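Local coordinates for protein aromatic amino acid beta-eliminating lyase/threonine aldolase (PDB 3LWS) that is a pyridoxal-phosphate-dependent enzyme of the beta-eliminating lyase family that holds its cofactor covalently in an aminotransferase-like fold, at residues A[124-127]-A[128-131]; A[176-179]-A[180-183]. All blocks are in the same frame, centred on the assembly; numbering follows the deposited sequence.

Contact 1: A[124-127]-A[128-131]; sequences LMTL and DEIK
Thr126 and Glu129 trade hydrogen bonds at the start of helix 127-131, each side chain serving the other's backbone. Glu129 N donates to Thr126 OG1 at 3.0 Å. In return Thr126 N donates to Glu129 OE1 at 2.9 Å; the bond is nearly straight (N-H...O 162°) and reaches the anti side of the carboxylate from somewhat out of its plane. Thr126 OG1 can accept because chi1 (67°) places it between its own N and carbonyl carbon, facing the first turn. The other carboxylate oxygen, Glu129 OE2, makes a salt bridge to Arg123, so the capping group is held at both oxygens.

This reciprocal pair is a capping box with Thr126 as N-cap, and apolar contact around it adds a hydrophobic staple: Met125 SE (selenomethionine) lies 3.6 Å from Ile130 CG1. Both side chains also reach Leu139 on strand 138-142.

Backbone bonds wind the first turn, Ile130 N to Thr126 O (3.2 Å) and Lys131 N to Leu127 O (2.9 Å). One turn on from Leu127, the extended Lys131 chain crosses over it, with Lys131 CE 3.9 Å from Leu127 CG, and both side chains touch helix 155-167.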
ATOM      1  N   LEU A 124       0.936 -29.621 -13.006  1.00 23.54           N
ATOM      2  CA  LEU A 124       2.114 -29.325 -12.179  1.00 23.89           C
ATOM      3  C   LEU A 124       3.378 -29.608 -12.985  1.00 23.43           C
ATOM      4  O   LEU A 124       3.413 -30.489 -13.848  1.00 23.29           O
ATOM      5  CB  LEU A 124       2.134 -30.157 -10.895  1.00 23.54           C
ATOM      6  CG  LEU A 124       1.059 -29.946  -9.838  1.00 25.07           C
ATOM      7  CD1 LEU A 124       1.360 -30.877  -8.670  1.00 25.05           C
ATOM      8  CD2 LEU A 124       0.995 -28.476  -9.382  1.00 23.94           C
HETATM    9  N   MSE A 125       4.410 -28.827 -12.727  1.00 22.84           N
HETATM   10  CA  MSE A 125       5.758 -29.138 -13.209  1.00 21.05           C
HETATM   11  C   MSE A 125       6.202 -30.458 -12.544  1.00 21.91           C
HETATM   12  O   MSE A 125       5.788 -30.770 -11.435  1.00 22.80           O
HETATM   13  CB  MSE A 125       6.718 -28.004 -12.829  1.00 21.26           C
HETATM   14  CG  MSE A 125       7.020 -27.945 -11.317  1.00 23.01           C
HETATM   15 SE   MSE A 125       8.263 -26.528 -10.833  0.75 26.06          SE
HETATM   16  CE  MSE A 125       6.966 -25.100 -10.929  1.00 17.49           C
ATOM     17  N   THR A 126       7.030 -31.223 -13.227  1.00 21.42           N
ATOM     18  CA  THR A 126       7.471 -32.517 -12.728  1.00 22.86           C
ATOM     19  C   THR A 126       8.843 -32.350 -12.082  1.00 23.93           C
ATOM     20  O   THR A 126       9.534 -31.382 -12.356  1.00 21.51           O
ATOM     21  CB  THR A 126       7.563 -33.528 -13.872  1.00 21.39           C
ATOM     22  OG1 THR A 126       8.625 -33.141 -14.757  1.00 25.91           O
ATOM     23  CG2 THR A 126       6.265 -33.619 -14.636  1.00 22.34           C
ATOM     24  N   LEU A 127       9.227 -33.281 -11.215  1.00 24.12           N
ATOM     25  CA  LEU A 127      10.565 -33.272 -10.627  1.00 25.04           C
ATOM     26  C   LEU A 127      11.662 -33.364 -11.696  1.00 25.61           C
ATOM     27  O   LEU A 127      12.692 -32.680 -11.580  1.00 25.86           O
ATOM     28  CB  LEU A 127      10.720 -34.400  -9.611  1.00 26.84           C
ATOM     29  CG  LEU A 127      12.072 -34.579  -8.923  1.00 24.72           C
ATOM     30  CD1 LEU A 127      12.555 -33.361  -8.232  1.00 23.52           C
ATOM     31  CD2 LEU A 127      11.965 -35.692  -7.914  1.00 26.30           C
ATOM     32  N   ASP A 128      11.444 -34.161 -12.748  1.00 25.52           N
ATOM     33  CA  ASP A 128      12.390 -34.201 -13.865  1.00 25.17           C
ATOM     34  C   ASP A 128      12.580 -32.847 -14.527  1.00 24.52           C
ATOM     35  O   ASP A 128      13.715 -32.493 -14.900  1.00 23.00           O
ATOM     36  CB  ASP A 128      11.978 -35.201 -14.933  1.00 26.71           C
ATOM     37  CG  ASP A 128      12.178 -36.644 -14.492  1.00 28.35           C
ATOM     38  OD1 ASP A 128      13.021 -36.903 -13.617  1.00 28.32           O
ATOM     39  OD2 ASP A 128      11.472 -37.510 -15.027  1.00 32.89           O
ATOM     40  N   GLU A 129      11.492 -32.107 -14.706  1.00 22.99           N
ATOM     41  CA  GLU A 129      11.584 -30.752 -15.284  1.00 23.87           C
ATOM     42  C   GLU A 129      12.386 -29.778 -14.418  1.00 21.93           C
ATOM     43  O   GLU A 129      13.099 -28.961 -14.946  1.00 23.18           O
ATOM     44  CB  GLU A 129      10.204 -30.194 -15.573  1.00 23.93           C
ATOM     45  CG  GLU A 129       9.611 -30.792 -16.836  1.00 26.60           C
ATOM     46  CD  GLU A 129       8.140 -30.557 -16.968  1.00 24.50           C
ATOM     47  OE1 GLU A 129       7.442 -30.410 -15.946  1.00 27.01           O
ATOM     48  OE2 GLU A 129       7.655 -30.551 -18.105  1.00 26.55           O
ATOM     49  N   ILE A 130      12.271 -29.886 -13.095  1.00 22.02           N
ATOM     50  CA  ILE A 130      13.087 -29.092 -12.169  1.00 21.44           C
ATOM     51  C   ILE A 130      14.568 -29.504 -12.282  1.00 23.91           C
ATOM     52  O   ILE A 130      15.428 -28.668 -12.385  1.00 23.14           O
ATOM     53  CB  ILE A 130      12.593 -29.280 -10.707  1.00 21.48           C
ATOM     54  CG1 ILE A 130      11.201 -28.626 -10.504  1.00 20.53           C
ATOM     55  CG2 ILE A 130      13.585 -28.734  -9.694  1.00 22.25           C
ATOM     56  CD1 ILE A 130      10.559 -29.001  -9.217  1.00 19.50           C
ATOM     57  N   LYS A 131      14.857 -30.803 -12.257  1.00 24.12           N
ATOM     58  CA  LYS A 131      16.238 -31.289 -12.411  1.00 24.33           C
ATOM     59  C   LYS A 131      16.858 -30.888 -13.754  1.00 24.86           C
ATOM     60  O   LYS A 131      18.072 -30.833 -13.857  1.00 25.16           O
ATOM     61  CB  LYS A 131      16.320 -32.807 -12.249  1.00 23.72           C
ATOM     62  CG  LYS A 131      16.052 -33.330 -10.837  1.00 25.36           C
ATOM     63  CD  LYS A 131      15.840 -34.840 -10.815  1.00 30.64           C
ATOM     64  CE  LYS A 131      15.818 -35.387  -9.406  1.00 34.03           C
ATOM     65  NZ  LYS A 131      15.374 -36.812  -9.328  1.00 30.77           N
TER

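Contact 2: A[176-179]-A[180-183]; sequences GARL and FEML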
ATOM      1  N   GLY A 176       3.001 -18.794  -0.866  1.00 18.45           N
ATOM      2  CA  GLY A 176       2.076 -19.309   0.074  1.00 17.26           C
ATOM      3  C   GLY A 176       0.872 -18.413   0.270  1.00 17.08           C
ATOM      4  O   GLY A 176       0.345 -18.332   1.368  1.00 18.56           O
ATOM      5  N   ALA A 177       0.411 -17.777  -0.796  1.00 16.45           N
ATOM      6  CA  ALA A 177      -0.868 -17.074  -0.793  1.00 17.34           C
ATOM      7  C   ALA A 177      -1.951 -17.945  -0.144  1.00 17.90           C
ATOM      8  O   ALA A 177      -2.738 -17.437   0.611  1.00 18.41           O
ATOM      9  CB  ALA A 177      -1.273 -16.670  -2.214  1.00 17.36           C
ATOM     10  N   ARG A 178      -1.945 -19.248  -0.423  1.00 20.07           N
ATOM     11  CA  ARG A 178      -2.913 -20.184   0.132  1.00 19.86           C
ATOM     12  C   ARG A 178      -2.261 -21.262   1.010  1.00 19.52           C
ATOM     13  O   ARG A 178      -2.733 -22.400   1.037  1.00 19.93           O
ATOM     14  CB  ARG A 178      -3.735 -20.852  -0.976  1.00 18.98           C
ATOM     15  CG  ARG A 178      -4.500 -19.854  -1.822  1.00 18.37           C
ATOM     16  CD  ARG A 178      -5.261 -20.417  -3.031  1.00 19.64           C
ATOM     17  NE  ARG A 178      -6.004 -19.297  -3.594  1.00 17.80           N
ATOM     18  CZ  ARG A 178      -5.449 -18.284  -4.268  1.00 19.22           C
ATOM     19  NH1 ARG A 178      -4.145 -18.270  -4.554  1.00 19.88           N
ATOM     20  NH2 ARG A 178      -6.194 -17.259  -4.654  1.00 17.45           N
ATOM     21  N   LEU A 179      -1.212 -20.925   1.751  1.00 20.00           N
ATOM     22  CA  LEU A 179      -0.541 -21.958   2.583  1.00 18.21           C
ATOM     23  C   LEU A 179      -1.425 -22.512   3.707  1.00 19.47           C
ATOM     24  O   LEU A 179      -1.431 -23.720   3.944  1.00 19.97           O
ATOM     25  CB  LEU A 179       0.772 -21.477   3.197  1.00 19.36           C
ATOM     26  CG  LEU A 179       1.526 -22.468   4.145  1.00 18.24           C
ATOM     27  CD1 LEU A 179       2.036 -23.661   3.450  1.00 17.31           C
ATOM     28  CD2 LEU A 179       2.711 -21.779   4.782  1.00 21.57           C
ATOM     29  N   PHE A 180      -2.159 -21.654   4.402  1.00 19.58           N
ATOM     30  CA  PHE A 180      -2.973 -22.127   5.537  1.00 19.69           C
ATOM     31  C   PHE A 180      -3.989 -23.156   5.062  1.00 20.96           C
ATOM     32  O   PHE A 180      -4.225 -24.164   5.742  1.00 20.62           O
ATOM     33  CB  PHE A 180      -3.636 -20.960   6.259  1.00 20.31           C
ATOM     34  CG  PHE A 180      -2.638 -19.963   6.780  1.00 22.67           C
ATOM     35  CD1 PHE A 180      -1.814 -20.295   7.868  1.00 23.28           C
ATOM     36  CD2 PHE A 180      -2.445 -18.752   6.142  1.00 22.20           C
ATOM     37  CE1 PHE A 180      -0.819 -19.416   8.326  1.00 22.51           C
ATOM     38  CE2 PHE A 180      -1.459 -17.854   6.607  1.00 21.26           C
ATOM     39  CZ  PHE A 180      -0.658 -18.194   7.710  1.00 22.66           C
ATOM     40  N   GLU A 181      -4.496 -22.942   3.840  1.00 17.95           N
ATOM     41  CA  GLU A 181      -5.513 -23.756   3.259  1.00 19.63           C
ATOM     42  C   GLU A 181      -5.015 -25.154   3.007  1.00 20.12           C
ATOM     43  O   GLU A 181      -5.831 -26.085   2.963  1.00 21.02           O
ATOM     44  CB  GLU A 181      -6.033 -23.162   1.933  1.00 20.47           C
ATOM     45  CG  GLU A 181      -6.786 -21.862   2.064  1.00 20.45           C
ATOM     46  CD  GLU A 181      -5.905 -20.618   2.034  1.00 20.33           C
ATOM     47  OE1 GLU A 181      -4.817 -20.655   2.637  1.00 19.68           O
ATOM     48  OE2 GLU A 181      -6.321 -19.607   1.405  1.00 23.83           O
HETATM   49  N   MSE A 182      -3.703 -25.297   2.807  1.00 18.45           N
HETATM   50  CA  MSE A 182      -3.067 -26.577   2.476  1.00 21.05           C
HETATM   51  C   MSE A 182      -2.667 -27.438   3.694  1.00 21.82           C
HETATM   52  O   MSE A 182      -2.359 -28.619   3.539  1.00 22.18           O
HETATM   53  CB  MSE A 182      -1.810 -26.346   1.644  1.00 22.25           C
HETATM   54  CG  MSE A 182      -2.052 -25.858   0.267  1.00 22.06           C
HETATM   55 SE   MSE A 182      -3.126 -27.101  -0.763  0.75 24.89          SE
HETATM   56  CE  MSE A 182      -2.421 -28.846  -0.334  1.00 19.13           C
ATOM     57  N   LEU A 183      -2.653 -26.842   4.883  1.00 22.26           N
ATOM     58  CA  LEU A 183      -2.165 -27.550   6.066  1.00 22.02           C
ATOM     59  C   LEU A 183      -3.023 -28.778   6.475  1.00 21.01           C
ATOM     60  O   LEU A 183      -2.462 -29.804   6.804  1.00 22.48           O
ATOM     61  CB  LEU A 183      -1.898 -26.564   7.224  1.00 21.04           C
ATOM     62  CG  LEU A 183      -0.878 -25.456   6.874  1.00 22.48           C
ATOM     63  CD1 LEU A 183      -0.514 -24.566   8.057  1.00 20.25           C
ATOM     64  CD2 LEU A 183       0.381 -26.009   6.266  1.00 20.08           C
TER
HETATM   65  O   HOH W   1      -4.086 -17.694   2.928  1.00 17.10           O
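Leu179 meets Leu183 one turn further along helix 179-186, methyl against methyl, with Leu179 CD1 4.0 Å from Leu183 CD2. Both leucines rest on Ile193 of helix 190-194. The carbonyl of Leu179 is shared as well. Met182 N, three residues on, donates to Leu179 O at 3.0 Å from well above the carbonyl plane, Leu183 N adds a weak bond, and Leu183 CG lies 3.5 Å from the same oxygen.

Arg178 precedes Leu179 in the type I beta turn that runs from Gly176 to Leu179, closed by Leu179 N to Gly176 O at 3.0 Å. The turn links strand 171-176 of the mixed central sheet to helix 179-186, and this strand-to-helix junction lies beside the cofactor: Arg178 NH1 is hydrogen-bonded to O3 of LLP, the modified lysine at position 206.

Glu181 folds back along the root of that arginine. A bend at chi2 (87°) brings its carboxylate beside Arg178 CB and CG, with Glu181 OE2 3.7 Å from Arg178 CG. The charged ends do not meet, since Arg178 NE stays 5.0 Å from Glu181 OE2; the guanidinium instead runs on toward the cofactor, while Glu181 OE2 accepts a weak bond from Gly207 N.

Phe180 packs against Leu208, Ile202 of strand 199-203 and Met258 of helix 258-273, and presents its ring edge to a water. That water is placed to donate to Ala177 O at 2.7 Å and to Glu181 OE1 at 3.1 Å, though other acceptors may compete for its protons.

How the contacts relate
Contact 1 closes before contact 2 opens along the chain, and their centres lie about 21 Å apart, with nearest atoms about 9 Å apart and no touch. Both mark a place where a loop enters a helix, and both belong to the part of the fold built round the seven-stranded mixed sheet. Contact 1 follows the outermost strand 114-117 and lies at the surface, its centre about 22 Å from the centre of the chain. Contact 2 follows the interior strand 171-176 and is buried, its centre about 7 Å from the centre of the chain. Along the chain, strand 138-142 and helix 155-167 come between the two. One junction starts a surface helix; the other follows the turn whose Arg178 binds the cofactor.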